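Local coordinates for NO-binding heme-dependent sensor protein (Shewanella oneidensis, PDB 4U9B), which probably acts as a gas sensor of the H-NOX family, binding nitric oxide at the iron of a heme b group, at residues A[12-16]-A[17-21]; A[23-26]-A[27-31]; A[90-93]-A[94-98]; A[102-105]-A[106-110]. All coordinates share one frame; numbering follows the deposited sequence.

Interaction 1. Residues A[12-16]-A[17-21]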
# COMPACT_ATOMS: atom_id res chain seq x y z
N MET A 12 -9.66 -4.20 -7.86
CA MET A 12 -9.62 -5.41 -7.04
C MET A 12 -11.03 -5.88 -6.68
O MET A 12 -11.36 -7.05 -6.88
CB MET A 12 -8.80 -5.16 -5.77
CG MET A 12 -8.48 -6.42 -4.99
SD MET A 12 -7.41 -6.12 -3.57
CE MET A 12 -6.97 -7.80 -3.14
N VAL A 13 -11.85 -4.97 -6.17
CA VAL A 13 -13.21 -5.30 -5.75
C VAL A 13 -14.05 -5.76 -6.94
O VAL A 13 -14.69 -6.81 -6.88
CB VAL A 13 -13.89 -4.10 -5.06
CG1 VAL A 13 -15.37 -4.39 -4.77
CG2 VAL A 13 -13.16 -3.74 -3.77
N VAL A 14 -14.05 -4.96 -8.00
CA VAL A 14 -14.82 -5.28 -9.20
C VAL A 14 -14.42 -6.64 -9.77
O VAL A 14 -15.27 -7.44 -10.15
CB VAL A 14 -14.64 -4.19 -10.29
CG1 VAL A 14 -15.25 -4.63 -11.62
CG2 VAL A 14 -15.25 -2.88 -9.84
N ALA A 15 -13.12 -6.90 -9.82
CA ALA A 15 -12.61 -8.15 -10.36
C ALA A 15 -12.99 -9.34 -9.49
O ALA A 15 -13.13 -10.46 -9.98
CB ALA A 15 -11.09 -8.08 -10.51
N GLN A 16 -13.17 -9.09 -8.20
CA GLN A 16 -13.41 -10.16 -7.23
C GLN A 16 -14.88 -10.30 -6.84
O GLN A 16 -15.31 -11.37 -6.42
CB GLN A 16 -12.56 -9.93 -5.97
CG GLN A 16 -12.74 -10.98 -4.88
CD GLN A 16 -12.48 -12.38 -5.38
OE1 GLN A 16 -11.43 -12.66 -5.98
NE2 GLN A 16 -13.43 -13.28 -5.14
N CYS A 17 -15.64 -9.22 -6.99
CA CYS A 17 -17.01 -9.19 -6.48
C CYS A 17 -18.02 -8.60 -7.47
O CYS A 17 -19.23 -8.74 -7.28
CB CYS A 17 -17.05 -8.39 -5.18
SG CYS A 17 -15.87 -8.95 -3.92
N GLY A 18 -17.53 -7.94 -8.51
CA GLY A 18 -18.39 -7.37 -9.53
C GLY A 18 -18.68 -5.91 -9.28
O GLY A 18 -18.51 -5.41 -8.17
N MET A 19 -19.11 -5.22 -10.33
CA MET A 19 -19.32 -3.78 -10.27
C MET A 19 -20.47 -3.40 -9.31
O MET A 19 -20.38 -2.36 -8.64
CB MET A 19 -19.57 -3.24 -11.69
CG MET A 19 -19.78 -1.73 -11.82
SD MET A 19 -18.44 -0.70 -11.22
CE MET A 19 -17.25 -0.99 -12.51
N SER A 20 -21.52 -4.21 -9.23
CA SER A 20 -22.66 -3.91 -8.36
C SER A 20 -22.22 -3.84 -6.90
O SER A 20 -22.67 -2.97 -6.15
CB SER A 20 -23.78 -4.96 -8.54
OG SER A 20 -23.40 -6.25 -8.10
N VAL A 21 -21.34 -4.75 -6.51
CA VAL A 21 -20.76 -4.73 -5.17
C VAL A 21 -19.95 -3.45 -4.93
O VAL A 21 -20.07 -2.83 -3.87
CB VAL A 21 -19.86 -5.96 -4.96
CG1 VAL A 21 -19.04 -5.82 -3.68
CG2 VAL A 21 -20.71 -7.22 -4.92
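The backbone turns a corner at Val13, Val14, Cys17 and Gly18, where helix 3-17 ends and helix 19-29 begins; this is a helix-to-helix corner with a positive-phi glycine just past the end of helix 3-17. Cys17 N donates to Val13 O over 2.6 Å, meeting the carbonyl almost head-on (169° at the oxygen). Gly18 N bonds to Val14 O at 2.8 Å, coming from above the plane of that carbonyl, and adds a weak second bond to Val13 O. Gly18 then leaves helical geometry with a phi of 96°, where a CB would be jammed against the preceding carbonyl oxygen, and it serves at once as N-cap residue of the next helix. Two apolar contacts span the bend. Val13 is buried, with CG1 4.1 Å from CG1 of Val21, the two branches meeting at a slant; Trp22 and Leu25 also pack on Val13. Val14, partly exposed, and Met19 run side by side and point the same way. Met19 is folded at both chi2 and chi3, which curls its thioether back, while the valine carries CG1 opposite its backbone N (chi1 171°) and presents the other branch: Val14 CG2 rests 3.8 Å from Met19 CE.

Interaction 2. Residues A[23-26]-A[27-31]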
# COMPACT_ATOMS: atom_id res chain seq x y z
N ASN A 23 -20.33 -0.57 -6.49
CA ASN A 23 -21.25 0.55 -6.42
C ASN A 23 -22.04 0.54 -5.12
O ASN A 23 -22.32 1.61 -4.56
CB ASN A 23 -22.19 0.54 -7.63
CG ASN A 23 -21.53 1.06 -8.89
OD1 ASN A 23 -20.66 1.93 -8.84
ND2 ASN A 23 -21.96 0.55 -10.04
N GLU A 24 -22.37 -0.64 -4.61
CA GLU A 24 -23.03 -0.74 -3.31
C GLU A 24 -22.14 -0.14 -2.23
O GLU A 24 -22.59 0.64 -1.40
CB GLU A 24 -23.38 -2.18 -2.95
CG GLU A 24 -24.12 -2.31 -1.61
CD GLU A 24 -24.21 -3.73 -1.10
OE1 GLU A 24 -23.72 -4.65 -1.79
OE2 GLU A 24 -24.77 -3.93 -0.00
N LEU A 25 -20.86 -0.52 -2.25
CA LEU A 25 -19.90 -0.01 -1.29
C LEU A 25 -19.79 1.51 -1.35
O LEU A 25 -19.65 2.17 -0.33
CB LEU A 25 -18.52 -0.65 -1.53
CG LEU A 25 -18.43 -2.13 -1.18
CD1 LEU A 25 -17.21 -2.77 -1.83
CD2 LEU A 25 -18.38 -2.32 0.33
N LEU A 26 -19.85 2.07 -2.56
CA LEU A 26 -19.79 3.52 -2.71
C LEU A 26 -21.06 4.19 -2.19
O LEU A 26 -20.99 5.26 -1.58
CB LEU A 26 -19.53 3.91 -4.17
CG LEU A 26 -18.14 3.62 -4.74
CD1 LEU A 26 -17.92 4.43 -6.01
CD2 LEU A 26 -17.04 3.91 -3.74
N GLU A 27 -22.21 3.57 -2.44
CA GLU A 27 -23.48 4.09 -1.91
C GLU A 27 -23.44 4.15 -0.39
O GLU A 27 -23.88 5.13 0.22
CB GLU A 27 -24.66 3.23 -2.36
CG GLU A 27 -25.03 3.36 -3.83
CD GLU A 27 -26.18 2.46 -4.22
OE1 GLU A 27 -26.96 2.05 -3.33
OE2 GLU A 27 -26.31 2.14 -5.42
N LYS A 28 -22.90 3.10 0.22
CA LYS A 28 -22.87 2.99 1.67
C LYS A 28 -21.87 3.92 2.32
O LYS A 28 -22.13 4.47 3.39
CB LYS A 28 -22.55 1.55 2.08
CG LYS A 28 -23.65 0.55 1.83
CD LYS A 28 -23.29 -0.83 2.39
CE LYS A 28 -23.27 -0.84 3.91
NZ LYS A 28 -22.82 -2.15 4.46
N HIS A 29 -20.71 4.10 1.68
CA HIS A 29 -19.55 4.67 2.36
C HIS A 29 -19.01 5.97 1.77
O HIS A 29 -18.15 6.61 2.39
CB HIS A 29 -18.44 3.62 2.39
CG HIS A 29 -18.85 2.33 3.02
ND1 HIS A 29 -19.19 2.23 4.35
CD2 HIS A 29 -19.01 1.09 2.50
CE1 HIS A 29 -19.53 0.98 4.62
NE2 HIS A 29 -19.43 0.27 3.52
N ALA A 30 -19.49 6.37 0.60
CA ALA A 30 -19.03 7.61 -0.03
C ALA A 30 -20.19 8.57 -0.30
O ALA A 30 -21.33 8.13 -0.47
CB ALA A 30 -18.30 7.30 -1.32
N PRO A 31 -19.90 9.89 -0.36
CA PRO A 31 -20.92 10.90 -0.69
C PRO A 31 -21.63 10.59 -2.02
O PRO A 31 -21.13 9.80 -2.82
CB PRO A 31 -20.11 12.18 -0.80
CG PRO A 31 -18.97 11.97 0.12
CD PRO A 31 -18.61 10.52 -0.01
O HOH W 1 -21.43 7.37 -3.46
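Leu25 with His29, and Leu26 with Ala30, make this a local i to i+4 contact along the last turns of helix 19-29, on the protein surface beside helix 44-58. Four successive backbone bonds carry it, from Glu27 N to Asn23 O through to Ala30 N on Leu26 O (2.9 Å); Ala30 is the first residue to leave helical angles. A water lies between Leu26 O, 2.9 Å away, and Pro31 O just past the helix end, the latter at a doubtfully short distance. The imidazole of His29 is folded back over the preceding turn. Its CG stands opposite the carbonyl carbon (chi1 -56°), which lays CD2 3.1 Å from Leu25 O, met obliquely, and 4.1 Å from Leu25 CD2. CB of Lys28 sits 3.6 Å above one face of the same ring, toward its rim. Within the H-NOX fold the helix belongs to the helical N-terminal part of the chain, and its polar side is tied to helix 44-58 through one carboxylate: Asp53 OD2 forms a salt bridge with Lys28 NZ and accepts a hydrogen bond from His29 NE2. Glu24 runs alongside Lys28 in the same direction, yet Glu24 OE2 stays 5.2 Å from Lys28 NZ, too far for contact; that carboxylate has a long, weak ion pair with Arg57. The attraction between Glu24 and Lys28 is therefore probably only diffuse. On another side Leu26 CD2 approaches Ala30 CB at 4.4 Å, and both residues pack against Tyr36.

Interaction 3. Residues A[90-93]-A[94-98]. With HEM (protoporphyrin IX containing Fe), chain B.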
# COMPACT_ATOMS: atom_id res chain seq x y z
N ASP A 90 16.62 -3.80 -8.94
CA ASP A 90 16.34 -4.94 -8.07
C ASP A 90 15.51 -4.54 -6.86
O ASP A 90 15.27 -3.36 -6.61
CB ASP A 90 17.66 -5.58 -7.61
CG ASP A 90 18.63 -4.57 -7.03
OD1 ASP A 90 18.25 -3.83 -6.09
OD2 ASP A 90 19.78 -4.51 -7.51
N PHE A 91 15.07 -5.55 -6.11
CA PHE A 91 14.19 -5.35 -4.96
C PHE A 91 14.81 -4.44 -3.90
O PHE A 91 14.16 -3.51 -3.42
CB PHE A 91 13.84 -6.71 -4.35
CG PHE A 91 13.03 -6.62 -3.09
CD1 PHE A 91 11.66 -6.38 -3.14
CD2 PHE A 91 13.62 -6.80 -1.85
CE1 PHE A 91 10.91 -6.30 -1.98
CE2 PHE A 91 12.87 -6.73 -0.69
CZ PHE A 91 11.52 -6.48 -0.75
N THR A 92 16.06 -4.70 -3.54
CA THR A 92 16.73 -3.93 -2.49
C THR A 92 16.82 -2.45 -2.86
O THR A 92 16.61 -1.58 -2.01
CB THR A 92 18.14 -4.47 -2.21
OG1 THR A 92 18.06 -5.82 -1.76
CG2 THR A 92 18.84 -3.63 -1.13
N SER A 93 17.12 -2.18 -4.13
CA SER A 93 17.24 -0.80 -4.61
C SER A 93 15.92 -0.06 -4.46
O SER A 93 15.89 1.10 -4.05
CB SER A 93 17.69 -0.78 -6.07
OG SER A 93 18.84 -1.59 -6.27
N LEU A 94 14.82 -0.74 -4.80
CA LEU A 94 13.49 -0.14 -4.71
C LEU A 94 13.16 0.23 -3.27
O LEU A 94 12.78 1.36 -2.98
CB LEU A 94 12.43 -1.09 -5.27
CG LEU A 94 11.01 -0.52 -5.44
CD1 LEU A 94 10.28 -1.25 -6.56
CD2 LEU A 94 10.20 -0.60 -4.15
N VAL A 95 13.30 -0.74 -2.37
CA VAL A 95 12.94 -0.54 -0.97
C VAL A 95 13.78 0.57 -0.34
O VAL A 95 13.25 1.43 0.38
CB VAL A 95 13.13 -1.83 -0.15
CG1 VAL A 95 12.79 -1.60 1.32
CG2 VAL A 95 12.25 -2.94 -0.72
N MET A 96 15.08 0.55 -0.59
CA MET A 96 15.97 1.57 -0.07
C MET A 96 15.72 2.92 -0.74
O MET A 96 16.19 3.96 -0.27
CB MET A 96 17.43 1.15 -0.25
CG MET A 96 17.82 -0.05 0.59
SD MET A 96 17.68 0.27 2.36
CE MET A 96 18.99 1.47 2.58
N GLY A 97 14.97 2.90 -1.84
CA GLY A 97 14.66 4.11 -2.59
C GLY A 97 13.28 4.67 -2.32
O GLY A 97 12.89 5.67 -2.92
N ILE A 98 12.52 4.04 -1.42
CA ILE A 98 11.19 4.54 -1.09
C ILE A 98 11.29 5.94 -0.50
O ILE A 98 10.54 6.84 -0.87
CB ILE A 98 10.44 3.61 -0.10
CG1 ILE A 98 10.19 2.23 -0.74
CG2 ILE A 98 9.11 4.23 0.33
CD1 ILE A 98 9.65 1.19 0.23
CHA HEM B . 0.73 5.51 -0.41
CHB HEM B . 4.12 2.37 1.03
CHC HEM B . 5.69 1.90 -3.51
CHD HEM B . 3.14 5.86 -4.68
C1A HEM B . 1.40 4.56 0.32
C2A HEM B . 0.93 3.92 1.53
C3A HEM B . 1.87 3.05 1.92
C4A HEM B . 2.97 3.11 0.97
CMA HEM B . 1.83 2.13 3.15
CAA HEM B . -0.41 4.19 2.25
CBA HEM B . -0.42 5.58 2.89
CGA HEM B . 0.15 5.59 4.29
O1A HEM B . 0.16 6.69 4.92
O2A HEM B . 0.60 4.53 4.80
C1B HEM B . 4.81 1.92 -0.07
C2B HEM B . 5.76 0.83 -0.09
C3B HEM B . 6.21 0.71 -1.35
C4B HEM B . 5.53 1.70 -2.16
CMB HEM B . 6.15 0.05 1.18
CAB HEM B . 7.23 -0.29 -1.96
CBB HEM B . 7.57 -1.45 -1.39
C1C HEM B . 5.14 2.94 -4.24
C2C HEM B . 5.35 3.20 -5.64
C3C HEM B . 4.67 4.29 -5.99
C4C HEM B . 3.98 4.77 -4.80
CMC HEM B . 6.24 2.34 -6.56
CAC HEM B . 4.66 4.87 -7.43
CBC HEM B . 4.19 6.09 -7.73
C1D HEM B . 2.20 6.06 -3.69
C2D HEM B . 1.08 6.96 -3.81
C3D HEM B . 0.33 6.85 -2.48
C4D HEM B . 1.07 5.90 -1.69
CMD HEM B . 0.70 7.83 -5.02
CAD HEM B . -0.95 7.59 -2.07
CBD HEM B . -0.61 8.91 -1.39
CGD HEM B . -1.88 9.60 -0.99
O1D HEM B . -2.92 8.90 -0.89
O2D HEM B . -1.87 10.85 -0.78
NA HEM B . 2.65 4.03 0.00
NB HEM B . 4.69 2.42 -1.35
NC HEM B . 4.29 3.92 -3.75
ND HEM B . 2.16 5.46 -2.43
FE HEM B . 3.58 4.10 -1.82
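Val95 lays its CG2 methyl over one face of the Phe91 ring, a CH-pi contact 3.8 Å from the centroid and 18° off the ring normal. The methyl is displaced toward the far rim, with Phe91 CZ its nearest ring atom at 3.6 Å. CG of Phe91 lies opposite the backbone N (chi1 175°), which swings the ring forward along helix 91-96 to receive the methyl one turn on. On the neighbouring side of the helix, Thr92 and Met96 point the same way, Thr92 CG2 beside Met96 CG at 4.1 Å. The start of the helix is polar: Asp90 is the N-cap residue, and its OD1 accepts from Ser93 N at 2.8 Å, nearly along the C-O axis; Ser93 OG also donates to OD1, though at a doubtfully short distance. At the other end a CB on Gly97 would clash with Ser93 O. Phe91 and Val95 face inward, meeting Ile176 of strand 172-179, and Val95 also touches Leu146 of helix 139-152. Leu94 and Ile98 reach the heme instead. Leu94 CD2 lies 3.7 Å from heme CAB and Ile98 CD1 3.6 Å from the same vinyl carbon, while Ile98 also touches the bound nitric oxide. The Asp90 carboxylate thus caps the first turn and would probably interact favourably with the positive end of the helix dipole, whereas ring, methyls and vinyl meet through apolar contacts, so this part of the pocket offers the vinyl group a nonpolar surface.

Interaction 4. Residues A[102-105]-A[106-110]. With HEM (protoporphyrin IX containing Fe), chain B.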
# COMPACT_ATOMS: atom_id res chain seq x y z
N ILE A 102 11.02 7.35 -4.44
CA ILE A 102 9.57 7.25 -4.56
C ILE A 102 8.90 8.51 -4.01
O ILE A 102 8.03 9.09 -4.67
CB ILE A 102 9.00 6.03 -3.81
CG1 ILE A 102 9.62 4.73 -4.34
CG2 ILE A 102 7.47 5.98 -3.93
CD1 ILE A 102 9.17 4.33 -5.72
N HIS A 103 9.29 8.92 -2.81
CA HIS A 103 8.71 10.10 -2.16
C HIS A 103 8.81 11.31 -3.08
O HIS A 103 7.84 12.05 -3.25
CB HIS A 103 9.43 10.38 -0.84
CG HIS A 103 8.71 11.34 0.06
ND1 HIS A 103 7.80 10.94 1.01
CD2 HIS A 103 8.79 12.69 0.15
CE1 HIS A 103 7.34 12.01 1.64
NE2 HIS A 103 7.92 13.08 1.14
N LEU A 104 9.98 11.50 -3.68
CA LEU A 104 10.21 12.62 -4.58
C LEU A 104 9.31 12.56 -5.80
O LEU A 104 8.64 13.55 -6.14
CB LEU A 104 11.67 12.65 -5.05
CG LEU A 104 11.99 13.76 -6.05
CD1 LEU A 104 11.95 15.11 -5.37
CD2 LEU A 104 13.32 13.53 -6.72
N GLU A 105 9.30 11.42 -6.48
CA GLU A 105 8.56 11.30 -7.73
C GLU A 105 7.06 11.42 -7.51
O GLU A 105 6.34 11.93 -8.37
CB GLU A 105 8.89 9.97 -8.42
CG GLU A 105 10.37 9.79 -8.80
CD GLU A 105 10.89 10.90 -9.69
OE1 GLU A 105 10.09 11.51 -10.43
OE2 GLU A 105 12.11 11.17 -9.65
N VAL A 106 6.57 10.96 -6.36
CA VAL A 106 5.15 11.10 -6.05
C VAL A 106 4.81 12.56 -5.81
O VAL A 106 3.76 13.03 -6.23
CB VAL A 106 4.75 10.27 -4.81
CG1 VAL A 106 3.32 10.61 -4.35
CG2 VAL A 106 4.86 8.78 -5.11
N ASN A 107 5.69 13.29 -5.13
CA ASN A 107 5.44 14.70 -4.86
C ASN A 107 5.57 15.56 -6.12
O ASN A 107 5.02 16.66 -6.19
CB ASN A 107 6.39 15.21 -3.78
CG ASN A 107 5.83 15.01 -2.38
OD1 ASN A 107 4.99 15.78 -1.92
ND2 ASN A 107 6.28 13.96 -1.71
N LYS A 108 6.30 15.05 -7.11
CA LYS A 108 6.39 15.71 -8.40
C LYS A 108 5.13 15.48 -9.22
O LYS A 108 4.70 16.35 -9.98
CB LYS A 108 7.62 15.21 -9.17
CG LYS A 108 8.94 15.81 -8.71
CD LYS A 108 10.15 15.00 -9.17
CE LYS A 108 10.18 14.80 -10.68
NZ LYS A 108 11.35 13.98 -11.10
N LEU A 109 4.53 14.30 -9.06
CA LEU A 109 3.39 13.90 -9.89
C LEU A 109 2.03 14.22 -9.28
O LEU A 109 1.02 14.25 -9.98
CB LEU A 109 3.46 12.40 -10.18
CG LEU A 109 4.61 11.92 -11.05
CD1 LEU A 109 4.73 10.41 -10.95
CD2 LEU A 109 4.41 12.34 -12.50
N TYR A 110 2.00 14.45 -7.97
CA TYR A 110 0.74 14.66 -7.24
C TYR A 110 0.77 15.95 -6.44
O TYR A 110 1.82 16.36 -5.93
CB TYR A 110 0.46 13.48 -6.31
CG TYR A 110 0.13 12.19 -7.02
CD1 TYR A 110 1.13 11.32 -7.43
CD2 TYR A 110 -1.19 11.84 -7.29
CE1 TYR A 110 0.84 10.14 -8.09
CE2 TYR A 110 -1.50 10.66 -7.94
CZ TYR A 110 -0.48 9.82 -8.34
OH TYR A 110 -0.78 8.65 -9.00
CHA HEM B . 0.73 5.51 -0.41
CHB HEM B . 4.12 2.37 1.03
CHC HEM B . 5.69 1.90 -3.51
CHD HEM B . 3.14 5.86 -4.68
C1A HEM B . 1.40 4.56 0.32
C2A HEM B . 0.93 3.92 1.53
C3A HEM B . 1.87 3.05 1.92
C4A HEM B . 2.97 3.11 0.97
CMA HEM B . 1.83 2.13 3.15
CAA HEM B . -0.41 4.19 2.25
CBA HEM B . -0.42 5.58 2.89
CGA HEM B . 0.15 5.59 4.29
O1A HEM B . 0.16 6.69 4.92
O2A HEM B . 0.60 4.53 4.80
C1B HEM B . 4.81 1.92 -0.07
C2B HEM B . 5.76 0.83 -0.09
C3B HEM B . 6.21 0.71 -1.35
C4B HEM B . 5.53 1.70 -2.16
CMB HEM B . 6.15 0.05 1.18
CAB HEM B . 7.23 -0.29 -1.96
CBB HEM B . 7.57 -1.45 -1.39
C1C HEM B . 5.14 2.94 -4.24
C2C HEM B . 5.35 3.20 -5.64
C3C HEM B . 4.67 4.29 -5.99
C4C HEM B . 3.98 4.77 -4.80
CMC HEM B . 6.24 2.34 -6.56
CAC HEM B . 4.66 4.87 -7.43
CBC HEM B . 4.19 6.09 -7.73
C1D HEM B . 2.20 6.06 -3.69
C2D HEM B . 1.08 6.96 -3.81
C3D HEM B . 0.33 6.85 -2.48
C4D HEM B . 1.07 5.90 -1.69
CMD HEM B . 0.70 7.83 -5.02
CAD HEM B . -0.95 7.59 -2.07
CBD HEM B . -0.61 8.91 -1.39
CGD HEM B . -1.88 9.60 -0.99
O1D HEM B . -2.92 8.90 -0.89
O2D HEM B . -1.87 10.85 -0.78
NA HEM B . 2.65 4.03 0.00
NB HEM B . 4.69 2.42 -1.35
NC HEM B . 4.29 3.92 -3.75
ND HEM B . 2.16 5.46 -2.43
FE HEM B . 3.58 4.10 -1.82
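His103 and Asn107 meet one helical turn apart, the amide nitrogen poised over the imidazole. His103 holds CG opposite its backbone N (chi1 -166°), which turns the ring back to lie beside Asn107, and Asn107 ND2 stands 3.2 Å above one face, toward the rim, with ring and amide planes 42° apart. What fixes the amide is a bond to the backbone: ND2 donates to His103 O over 2.9 Å, while Asn107 N reaches that oxygen from the other face of its plane, so two donors grip it. Glu105 is bent at chi2 and runs beside Lys108, whose NZ meets OE1 on the syn side at 2.9 Å in a salt bridge; OE2 pairs with Lys87. With an alanine here the carboxylate is gone, and Lys108 and Lys87 would probably be left as two like charges without their shared partner. Toward the heme, Val106 turns CG2 to the meso carbon CHD (3.4 Å) and Ile102 brings CD1 to CMC (3.6 Å); Ile102 also touches the nitric oxide. The Tyr110 ring lays a face against the methyl CMD, its OH hydrogen-bonded to NE2 of His81. His103 is not bound to the heme iron, although this residue is the axial ligand in another structure of the protein. Such a helix, apolar toward the porphyrin and bearing the detached histidine, is as expected for the proximal helix of an H-NOX domain, here with the iron-histidine bond broken in the nitric oxide complex.

All four contacts lie within one H-NOX domain and follow each other along the chain. Interactions 1 and 2 share helix 19-29, their centres 13 Å apart, and are joined by packing of Val13 on Leu25; they form the corner before helix 19-29 and its C-terminal end. Interactions 3 and 4, centres 16 Å apart, occupy the consecutive helices 91-96 and 98-109; the two contacts are joined by probable hydrogen bonds from Ile102 N to Gly97 O and from His103 N to Ile98 O. Between the pairs, centres are 29 to 36 Å apart without contact. The later pair supplies part of the heme pocket, including Ile98 and Ile102, which touch the nitric oxide, whereas the earlier pair lies far from it.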